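Local structure of chromatin structure-remodeling complex subunit RSC2 (Saccharomyces cerevisiae, 4BB7) at residues 23-28 / 101-106; 27-32 / 47-52; 60-65 / 93-98. The protein belongs to the RSC chromatin-remodelling complex, which acts in nucleosome positioning and transcription regulation, and binds histone H3 through the BAH domain described here. All blocks are in the same frame, centred on the assembly; numbering follows the deposited sequence.

Interaction 1 of 3, residues 23-28 / 101-106; sequences NNISYH and VGKCYV
Tyr27 and Lys103 carry this contact, in which strand 25-27, half of a small two-stranded antiparallel unit with strand 20-22, lies across strand 100-108 of the six-stranded sheet of the BAH domain. The strand segments run at 71° to each other and their axes stay 8.4 Å apart, so side chains bridge the gap in place of paired backbones. The tight part is built round the phenol ring. Its hydroxyl end is set against backbone: Tyr27 OH lies 3.3 Å from Gly102 CA, while the carbonyl oxygen of the same glycine lies at the ring edge, in its plane. The extended backbone angles of Gly102 would drive a CB into the carbonyl oxygen of Val101. Lys103 slides past the ring in the opposite direction to Tyr27, its methylenes packed obliquely against the ring: CE comes 3.5 Å from CD2 of Tyr27, and CD 3.7 Å from CE2. Tyr27 is buried, and its side chain also touches Val22 and Ala33.

Toward solvent the contact is thinner. Ile25 meets the lysine through CG2 alone, 4.0 Å from CG of Lys103, and the CB of Ser26 points away. The lysine chain, kinked at its second torsion (-74°) and again at its fourth (64°), curls its ammonium back to the hairpin, where NZ gives a weak hydrogen bond of 2.9 Å to Ser26 O. A weak, long ion pair with Asp31 also engages this nitrogen. Its cation-pi attraction to Tyr27 is slight at best, because NZ stands 5.3 Å from the ring centroid. At the buried end, Tyr27 OH comes 3.4 Å from Gly102 N, at an angle too poor for a hydrogen bond.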
loop_
_atom_site.group_PDB
_atom_site.type_symbol
_atom_site.label_atom_id
_atom_site.label_comp_id
_atom_site.label_asym_id
_atom_site.label_seq_id
_atom_site.Cartn_x
_atom_site.Cartn_y
_atom_site.Cartn_z
ATOM N N ASN A 23 3.818 1.108 22.825
ATOM C CA ASN A 23 3.840 1.792 24.111
ATOM C C ASN A 23 3.158 0.973 25.206
ATOM O O ASN A 23 2.454 1.518 26.061
ATOM C CB ASN A 23 3.200 3.174 23.996
ATOM C CG ASN A 23 3.960 4.226 24.771
ATOM O OD1 ASN A 23 4.721 3.909 25.684
ATOM N ND2 ASN A 23 3.763 5.488 24.407
ATOM N N ASN A 24 3.378 -0.338 25.164
ATOM C CA ASN A 24 2.794 -1.274 26.123
ATOM C C ASN A 24 1.278 -1.405 25.984
ATOM O O ASN A 24 0.585 -1.766 26.933
ATOM C CB ASN A 24 3.181 -0.911 27.560
ATOM C CG ASN A 24 2.809 -1.996 28.554
ATOM O OD1 ASN A 24 3.460 -3.040 28.623
ATOM N ND2 ASN A 24 1.754 -1.757 29.328
ATOM N N ILE A 25 0.769 -1.114 24.794
ATOM C CA ILE A 25 -0.654 -1.260 24.524
ATOM C C ILE A 25 -0.895 -2.213 23.360
ATOM O O ILE A 25 -0.270 -2.093 22.306
ATOM C CB ILE A 25 -1.316 0.097 24.237
ATOM C CG1 ILE A 25 -1.406 0.918 25.526
ATOM C CG2 ILE A 25 -2.699 -0.099 23.620
ATOM C CD1 ILE A 25 -1.945 2.321 25.330
ATOM N N SER A 26 -1.801 -3.163 23.560
ATOM C CA SER A 26 -2.105 -4.151 22.536
ATOM C C SER A 26 -3.181 -3.662 21.569
ATOM O O SER A 26 -4.225 -3.159 21.983
ATOM C CB SER A 26 -2.533 -5.471 23.177
ATOM O OG SER A 26 -1.476 -6.028 23.937
ATOM N N TYR A 27 -2.911 -3.815 20.279
ATOM C CA TYR A 27 -3.853 -3.430 19.241
ATOM C C TYR A 27 -4.228 -4.652 18.410
ATOM O O TYR A 27 -3.364 -5.433 18.013
ATOM C CB TYR A 27 -3.244 -2.348 18.347
ATOM C CG TYR A 27 -2.960 -1.045 19.065
ATOM C CD1 TYR A 27 -1.743 -0.828 19.704
ATOM C CD2 TYR A 27 -3.906 -0.028 19.100
ATOM C CE1 TYR A 27 -1.481 0.361 20.359
ATOM C CE2 TYR A 27 -3.652 1.163 19.752
ATOM C CZ TYR A 27 -2.437 1.351 20.380
ATOM O OH TYR A 27 -2.181 2.532 21.030
ATOM N N HIS A 28 -5.520 -4.820 18.155
ATOM C CA HIS A 28 -5.997 -5.954 17.379
ATOM C C HIS A 28 -6.914 -5.491 16.259
ATOM O O HIS A 28 -7.445 -4.385 16.299
ATOM C CB HIS A 28 -6.747 -6.932 18.278
ATOM C CG HIS A 28 -5.932 -7.454 19.420
ATOM N ND1 HIS A 28 -5.721 -6.730 20.574
ATOM C CD2 HIS A 28 -5.282 -8.630 19.588
ATOM C CE1 HIS A 28 -4.973 -7.437 21.403
ATOM N NE2 HIS A 28 -4.695 -8.594 20.830
ATOM N N VAL A 101 -0.816 6.121 18.520
ATOM C CA VAL A 101 -0.509 6.962 19.671
ATOM C C VAL A 101 -1.489 6.749 20.819
ATOM O O VAL A 101 -1.357 7.367 21.873
ATOM C CB VAL A 101 -0.455 8.456 19.293
ATOM C CG1 VAL A 101 0.665 8.704 18.294
ATOM C CG2 VAL A 101 -1.789 8.916 18.728
ATOM N N GLY A 102 -2.463 5.867 20.619
ATOM C CA GLY A 102 -3.409 5.553 21.673
ATOM C C GLY A 102 -4.660 4.844 21.198
ATOM O O GLY A 102 -4.920 4.751 20.002
ATOM N N LYS A 103 -5.429 4.331 22.151
ATOM C CA LYS A 103 -6.711 3.701 21.859
ATOM C C LYS A 103 -7.820 4.743 21.875
ATOM O O LYS A 103 -7.671 5.815 22.465
ATOM C CB LYS A 103 -7.033 2.631 22.904
ATOM C CG LYS A 103 -6.281 1.327 22.741
ATOM C CD LYS A 103 -6.819 0.530 21.570
ATOM C CE LYS A 103 -6.236 -0.873 21.546
ATOM N NZ LYS A 103 -6.633 -1.661 22.747
ATOM N N CYS A 104 -8.929 4.419 21.222
ATOM C CA CYS A 104 -10.143 5.216 21.334
ATOM C C CYS A 104 -11.341 4.318 21.082
ATOM O O CYS A 104 -11.204 3.097 20.993
ATOM C CB CYS A 104 -10.136 6.392 20.350
ATOM S SG CYS A 104 -10.636 5.993 18.647
ATOM N N TYR A 105 -12.516 4.923 20.967
ATOM C CA TYR A 105 -13.718 4.171 20.639
ATOM C C TYR A 105 -14.705 5.011 19.834
ATOM O O TYR A 105 -15.045 6.128 20.225
ATOM C CB TYR A 105 -14.386 3.638 21.908
ATOM C CG TYR A 105 -15.406 2.557 21.637
ATOM C CD1 TYR A 105 -15.014 1.240 21.456
ATOM C CD2 TYR A 105 -16.758 2.855 21.553
ATOM C CE1 TYR A 105 -15.938 0.247 21.206
ATOM C CE2 TYR A 105 -17.692 1.868 21.303
ATOM C CZ TYR A 105 -17.275 0.564 21.132
ATOM O OH TYR A 105 -18.196 -0.425 20.883
ATOM N N VAL A 106 -15.152 4.469 18.707
ATOM C CA VAL A 106 -16.182 5.112 17.900
ATOM C C VAL A 106 -17.490 4.336 18.023
ATOM O O VAL A 106 -17.535 3.135 17.744
ATOM C CB VAL A 106 -15.773 5.197 16.414
ATOM C CG1 VAL A 106 -16.916 5.763 15.578
ATOM C CG2 VAL A 106 -14.516 6.042 16.253
#

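Interaction 2 of 3, residues 27-32 / 47-52; sequences YHVGDW and GQIFRL
Ile49 O receives the N-H of Gly30 in a bond of 2.6 Å that is almost straight, 171° at the hydrogen, and the CA-H of Val29 also leans on this oxygen. The donor is the third residue of a type II beta turn from His28 to Asp31, which delivers the chain to strand 32-35 of the BAH sheet, antiparallel to strand 45-54. Glycine suits this turn position, since a CB would be jammed against the carbonyl oxygen of Val29. Ile49 N answers with a 2.8 Å bond to Asp31 O.

The side chain of Gln48 reinforces the turn. With CG anti to the backbone N (chi1 180°) and the rest of the chain extended, it reaches past Asp31 O, and NE2 donates to Gly30 O at 2.8 Å. The oxygen lies in the amide plane of Gln48, but NE2 stands above the carbonyl plane of Gly30, off its lone pairs. The same amide is stacked on the indole of its pair partner Trp32, the planes only 19° apart and CD 3.7 Å above the ring, offset toward its rim. Gln48 CB adds a CH-pi contact over the six-membered ring. Tyr105 and Tyr67 meet this tryptophan edge-to-face.

Beyond the turn, Ile49 CD1 touches CB of both Tyr27 and Asp31, 3.6 Å from CB of Tyr27 and 4.2 Å from CB of Asp31. Val29 lies beside the strand where Phe50 and Arg51 form a classic beta bulge opposite Asn63; there Arg51 also makes a cation-pi contact with Trp53 of the second subunit. Inside the turn, Asp31 turns its carboxylate back so that OD2 accepts the N-H of His28 at 3.2 Å.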
loop_
_atom_site.group_PDB
_atom_site.type_symbol
_atom_site.label_atom_id
_atom_site.label_comp_id
_atom_site.label_asym_id
_atom_site.label_seq_id
_atom_site.Cartn_x
_atom_site.Cartn_y
_atom_site.Cartn_z
ATOM N N TYR A 27 -2.911 -3.815 20.279
ATOM C CA TYR A 27 -3.853 -3.430 19.241
ATOM C C TYR A 27 -4.228 -4.652 18.410
ATOM O O TYR A 27 -3.364 -5.433 18.013
ATOM C CB TYR A 27 -3.244 -2.348 18.347
ATOM C CG TYR A 27 -2.960 -1.045 19.065
ATOM C CD1 TYR A 27 -1.743 -0.828 19.704
ATOM C CD2 TYR A 27 -3.906 -0.028 19.100
ATOM C CE1 TYR A 27 -1.481 0.361 20.359
ATOM C CE2 TYR A 27 -3.652 1.163 19.752
ATOM C CZ TYR A 27 -2.437 1.351 20.380
ATOM O OH TYR A 27 -2.181 2.532 21.030
ATOM N N HIS A 28 -5.520 -4.820 18.155
ATOM C CA HIS A 28 -5.997 -5.954 17.379
ATOM C C HIS A 28 -6.914 -5.491 16.259
ATOM O O HIS A 28 -7.445 -4.385 16.299
ATOM C CB HIS A 28 -6.747 -6.932 18.278
ATOM C CG HIS A 28 -5.932 -7.454 19.420
ATOM N ND1 HIS A 28 -5.721 -6.730 20.574
ATOM C CD2 HIS A 28 -5.282 -8.630 19.588
ATOM C CE1 HIS A 28 -4.973 -7.437 21.403
ATOM N NE2 HIS A 28 -4.695 -8.594 20.830
ATOM N N VAL A 29 -7.101 -6.342 15.260
ATOM C CA VAL A 29 -8.019 -6.029 14.174
ATOM C C VAL A 29 -9.410 -5.761 14.740
ATOM O O VAL A 29 -9.878 -6.478 15.622
ATOM C CB VAL A 29 -8.089 -7.169 13.134
ATOM C CG1 VAL A 29 -9.058 -6.814 12.018
ATOM C CG2 VAL A 29 -6.707 -7.451 12.573
ATOM N N GLY A 30 -10.060 -4.721 14.235
ATOM C CA GLY A 30 -11.387 -4.362 14.691
ATOM C C GLY A 30 -11.322 -3.322 15.789
ATOM O O GLY A 30 -12.351 -2.840 16.264
ATOM N N ASP A 31 -10.099 -2.976 16.184
ATOM C CA ASP A 31 -9.868 -2.003 17.246
ATOM C C ASP A 31 -9.956 -0.568 16.746
ATOM O O ASP A 31 -9.479 -0.250 15.656
ATOM C CB ASP A 31 -8.490 -2.222 17.869
ATOM C CG ASP A 31 -8.564 -2.627 19.322
ATOM O OD1 ASP A 31 -9.649 -2.483 19.925
ATOM O OD2 ASP A 31 -7.533 -3.079 19.863
ATOM N N TRP A 32 -10.559 0.299 17.553
ATOM C CA TRP A 32 -10.550 1.731 17.276
ATOM C C TRP A 32 -9.324 2.362 17.927
ATOM O O TRP A 32 -9.050 2.129 19.103
ATOM C CB TRP A 32 -11.820 2.392 17.811
ATOM C CG TRP A 32 -13.085 1.846 17.225
ATOM C CD1 TRP A 32 -13.898 0.896 17.770
ATOM C CD2 TRP A 32 -13.688 2.224 15.980
ATOM N NE1 TRP A 32 -14.971 0.656 16.943
ATOM C CE2 TRP A 32 -14.865 1.459 15.837
ATOM C CE3 TRP A 32 -13.348 3.133 14.974
ATOM C CZ2 TRP A 32 -15.702 1.575 14.728
ATOM C CZ3 TRP A 32 -14.185 3.248 13.873
ATOM C CH2 TRP A 32 -15.346 2.472 13.760
ATOM N N GLY A 47 -9.112 6.064 13.532
ATOM C CA GLY A 47 -9.195 4.944 12.614
ATOM C C GLY A 47 -9.514 3.627 13.295
ATOM O O GLY A 47 -9.447 3.515 14.519
ATOM N N GLN A 48 -9.876 2.630 12.494
ATOM C CA GLN A 48 -10.102 1.281 12.997
ATOM C C GLN A 48 -9.191 0.297 12.269
ATOM O O GLN A 48 -9.097 0.325 11.044
ATOM C CB GLN A 48 -11.565 0.870 12.826
ATOM C CG GLN A 48 -11.863 -0.539 13.326
ATOM C CD GLN A 48 -13.331 -0.908 13.229
ATOM O OE1 GLN A 48 -14.055 -0.409 12.369
ATOM N NE2 GLN A 48 -13.775 -1.787 14.117
ATOM N N ILE A 49 -8.526 -0.572 13.023
ATOM C CA ILE A 49 -7.585 -1.524 12.439
ATOM C C ILE A 49 -8.259 -2.665 11.665
ATOM O O ILE A 49 -8.959 -3.494 12.242
ATOM C CB ILE A 49 -6.662 -2.113 13.511
ATOM C CG1 ILE A 49 -5.903 -0.987 14.217
ATOM C CG2 ILE A 49 -5.697 -3.111 12.890
ATOM C CD1 ILE A 49 -5.177 -1.423 15.469
ATOM N N PHE A 50 -8.035 -2.705 10.356
ATOM C CA PHE A 50 -8.609 -3.755 9.516
ATOM C C PHE A 50 -7.676 -4.951 9.325
ATOM O O PHE A 50 -8.139 -6.072 9.115
ATOM C CB PHE A 50 -9.025 -3.199 8.154
ATOM C CG PHE A 50 -10.426 -2.665 8.117
ATOM C CD1 PHE A 50 -10.764 -1.511 8.812
ATOM C CD2 PHE A 50 -11.405 -3.308 7.374
ATOM C CE1 PHE A 50 -12.059 -1.014 8.772
ATOM C CE2 PHE A 50 -12.697 -2.818 7.331
ATOM C CZ PHE A 50 -13.025 -1.669 8.032
ATOM N N ARG A 51 -6.367 -4.716 9.377
ATOM C CA ARG A 51 -5.411 -5.815 9.276
ATOM C C ARG A 51 -4.001 -5.407 9.698
ATOM O O ARG A 51 -3.651 -4.229 9.678
ATOM C CB ARG A 51 -5.403 -6.413 7.862
ATOM C CG ARG A 51 -4.521 -5.678 6.877
ATOM C CD ARG A 51 -4.510 -6.362 5.519
ATOM N NE ARG A 51 -3.533 -5.758 4.615
ATOM C CZ ARG A 51 -3.799 -4.749 3.791
ATOM N NH1 ARG A 51 -5.021 -4.227 3.753
ATOM N NH2 ARG A 51 -2.843 -4.260 3.006
ATOM N N LEU A 52 -3.206 -6.401 10.084
ATOM C CA LEU A 52 -1.837 -6.186 10.536
ATOM C C LEU A 52 -0.918 -7.203 9.871
ATOM O O LEU A 52 -1.341 -8.315 9.556
ATOM C CB LEU A 52 -1.750 -6.350 12.055
ATOM C CG LEU A 52 -2.653 -5.500 12.950
ATOM C CD1 LEU A 52 -2.945 -6.231 14.257
ATOM C CD2 LEU A 52 -2.038 -4.133 13.218
#

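Interaction 3 of 3, residues 60-65 / 93-98; sequences QWLNAC and RDHLVS
A chi1 of -179° turns the amide of Asn63 away from its own backbone N and over to Asp94, whose CG lies anti to the carbonyl carbon (chi1 -65°). Asn63 ND2 then donates to OD1 of Asp94 at 2.7 Å in a nearly straight bond. The oxygen sits in the amide plane and is approached nearly along its C-O axis, while the amide and carboxylate planes are turned 73° apart. Arg51 adds a weak, long ion pair to the same OD1.

Two residues earlier in the strand, Trp61 lays its indole across the neighbouring strand. Leu96 covers one face, with CG 4.2 Å from the centroid of the six-membered ring of Trp61, and Asp94 CB comes 3.7 Å from CE3. Replacing Trp61 by an alanine is likely to leave Leu96 without its aromatic platform and Asp94 CB without its neighbour.

On the face of the sheet that carries Leu62 and His95, Leu62 splits its methyls: CD1 rests 3.7 Å from CB of His95, CD2 3.9 Å from CG1 of Val97. The His95 ring is tied by NE2 to Trp66. Gln60 O is gripped twice, by Val97 N at 2.9 Å and by a water donating at 2.9 Å. Paired backbone bonds at Leu62–His95 and Ala64–Arg93 make this a regular antiparallel pairing, with strand 87-96 at the rim of the BAH domain's six-stranded sheet.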
loop_
_atom_site.group_PDB
_atom_site.type_symbol
_atom_site.label_atom_id
_atom_site.label_comp_id
_atom_site.label_asym_id
_atom_site.label_seq_id
_atom_site.Cartn_x
_atom_site.Cartn_y
_atom_site.Cartn_z
ATOM N N GLN A 60 6.491 -3.612 11.417
ATOM C CA GLN A 60 5.105 -4.051 11.520
ATOM C C GLN A 60 4.136 -2.984 11.021
ATOM O O GLN A 60 4.230 -1.815 11.394
ATOM C CB GLN A 60 4.787 -4.453 12.955
ATOM C CG GLN A 60 5.695 -5.556 13.466
ATOM C CD GLN A 60 5.584 -5.743 14.955
ATOM O OE1 GLN A 60 5.117 -4.856 15.668
ATOM N NE2 GLN A 60 6.010 -6.902 15.439
ATOM N N TRP A 61 3.206 -3.405 10.172
ATOM C CA TRP A 61 2.275 -2.494 9.523
ATOM C C TRP A 61 0.822 -2.796 9.882
ATOM O O TRP A 61 0.505 -3.845 10.444
ATOM C CB TRP A 61 2.435 -2.581 8.005
ATOM C CG TRP A 61 3.648 -1.897 7.465
ATOM C CD1 TRP A 61 4.936 -2.345 7.517
ATOM C CD2 TRP A 61 3.684 -0.648 6.762
ATOM N NE1 TRP A 61 5.775 -1.449 6.898
ATOM C CE2 TRP A 61 5.032 -0.399 6.422
ATOM C CE3 TRP A 61 2.710 0.282 6.386
ATOM C CZ2 TRP A 61 5.429 0.744 5.731
ATOM C CZ3 TRP A 61 3.105 1.416 5.703
ATOM C CH2 TRP A 61 4.455 1.639 5.382
ATOM N N LEU A 62 -0.056 -1.865 9.535
ATOM C CA LEU A 62 -1.484 -2.036 9.743
ATOM C C LEU A 62 -2.262 -1.304 8.659
ATOM O O LEU A 62 -1.751 -0.381 8.023
ATOM C CB LEU A 62 -1.889 -1.529 11.128
ATOM C CG LEU A 62 -1.602 -0.065 11.474
ATOM C CD1 LEU A 62 -2.653 0.854 10.859
ATOM C CD2 LEU A 62 -1.553 0.122 12.984
ATOM N N ASN A 63 -3.502 -1.726 8.447
ATOM C CA ASN A 63 -4.388 -1.025 7.537
ATOM C C ASN A 63 -5.623 -0.510 8.269
ATOM O O ASN A 63 -6.453 -1.291 8.746
ATOM C CB ASN A 63 -4.788 -1.927 6.372
ATOM C CG ASN A 63 -5.687 -1.224 5.380
ATOM O OD1 ASN A 63 -6.899 -1.154 5.571
ATOM N ND2 ASN A 63 -5.095 -0.691 4.316
ATOM N N ALA A 64 -5.738 0.810 8.362
ATOM C CA ALA A 64 -6.851 1.426 9.074
ATOM C C ALA A 64 -7.798 2.181 8.142
ATOM O O ALA A 64 -7.370 2.777 7.152
ATOM C CB ALA A 64 -6.328 2.351 10.163
ATOM N N CYS A 65 -9.090 2.138 8.460
ATOM C CA CYS A 65 -10.081 2.943 7.759
ATOM C C CYS A 65 -10.225 4.289 8.459
ATOM O O CYS A 65 -10.640 4.355 9.618
ATOM C CB CYS A 65 -11.433 2.231 7.711
ATOM S SG CYS A 65 -12.711 3.122 6.767
ATOM N N ARG A 93 -5.885 3.161 4.625
ATOM C CA ARG A 93 -4.468 3.476 4.490
ATOM C C ARG A 93 -3.582 2.548 5.311
ATOM O O ARG A 93 -4.007 2.006 6.329
ATOM C CB ARG A 93 -4.208 4.927 4.903
ATOM C CG ARG A 93 -4.767 5.973 3.948
ATOM C CD ARG A 93 -4.107 5.873 2.581
ATOM N NE ARG A 93 -4.423 7.018 1.734
ATOM C CZ ARG A 93 -3.613 8.054 1.545
ATOM N NH1 ARG A 93 -2.429 8.093 2.139
ATOM N NH2 ARG A 93 -3.984 9.051 0.757
ATOM N N ASP A 94 -2.345 2.377 4.858
ATOM C CA ASP A 94 -1.357 1.584 5.579
ATOM C C ASP A 94 -0.486 2.480 6.454
ATOM O O ASP A 94 -0.024 3.531 6.008
ATOM C CB ASP A 94 -0.470 0.810 4.601
ATOM C CG ASP A 94 -1.239 -0.237 3.815
ATOM O OD1 ASP A 94 -2.359 -0.595 4.234
ATOM O OD2 ASP A 94 -0.717 -0.710 2.784
ATOM N N HIS A 95 -0.270 2.064 7.699
ATOM C CA HIS A 95 0.613 2.789 8.600
ATOM C C HIS A 95 1.664 1.865 9.207
ATOM O O HIS A 95 1.445 0.660 9.337
ATOM C CB HIS A 95 -0.179 3.414 9.747
ATOM C CG HIS A 95 -1.240 4.375 9.314
ATOM N ND1 HIS A 95 -1.130 5.735 9.505
ATOM C CD2 HIS A 95 -2.448 4.171 8.736
ATOM C CE1 HIS A 95 -2.217 6.330 9.047
ATOM N NE2 HIS A 95 -3.034 5.404 8.577
ATOM N N LEU A 96 2.806 2.437 9.577
ATOM C CA LEU A 96 3.730 1.768 10.482
ATOM C C LEU A 96 3.081 1.775 11.861
ATOM O O LEU A 96 2.604 2.817 12.309
ATOM C CB LEU A 96 5.065 2.514 10.535
ATOM C CG LEU A 96 5.859 2.609 9.229
ATOM C CD1 LEU A 96 7.069 3.519 9.383
ATOM C CD2 LEU A 96 6.288 1.225 8.770
ATOM N N VAL A 97 3.051 0.625 12.529
ATOM C CA VAL A 97 2.380 0.527 13.826
ATOM C C VAL A 97 2.970 1.497 14.850
ATOM O O VAL A 97 2.367 1.769 15.892
ATOM C CB VAL A 97 2.394 -0.911 14.388
ATOM C CG1 VAL A 97 1.742 -1.869 13.402
ATOM C CG2 VAL A 97 3.809 -1.346 14.711
ATOM N N SER A 98 4.145 2.028 14.539
ATOM C CA SER A 98 4.753 3.056 15.372
ATOM C C SER A 98 3.932 4.352 15.349
ATOM O O SER A 98 4.117 5.226 16.196
ATOM C CB SER A 98 6.192 3.315 14.927
ATOM O OG SER A 98 6.274 3.380 13.513
HETATM O O HOH W 1 6.057 -0.252 13.003
#

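How the interactions relate
All three contacts lie in the BAH domain and reach one six-stranded sheet, whose order is 87-96, 60-68, 45-54, 32-35, 100-108, 125-128. Interactions 1 and 2, with centres about 9 Å apart, share Tyr27 and His28 and are joined by the backbone of Trp32 and Cys104. Interaction 2 is again about 9 Å from interaction 3, because strands 45-54 and 60-68 are neighbours; Leu52 packs on Leu62 there. Interactions 1 and 3 are about 13 Å apart, linked by the chain, which passes from 93-98 to 101-106 after two residues. In sequence, interaction 2 closes before interaction 3 opens, and interaction 1 spans the latter, tying short strand 25-27 to strand 100-108, fifth in sheet order.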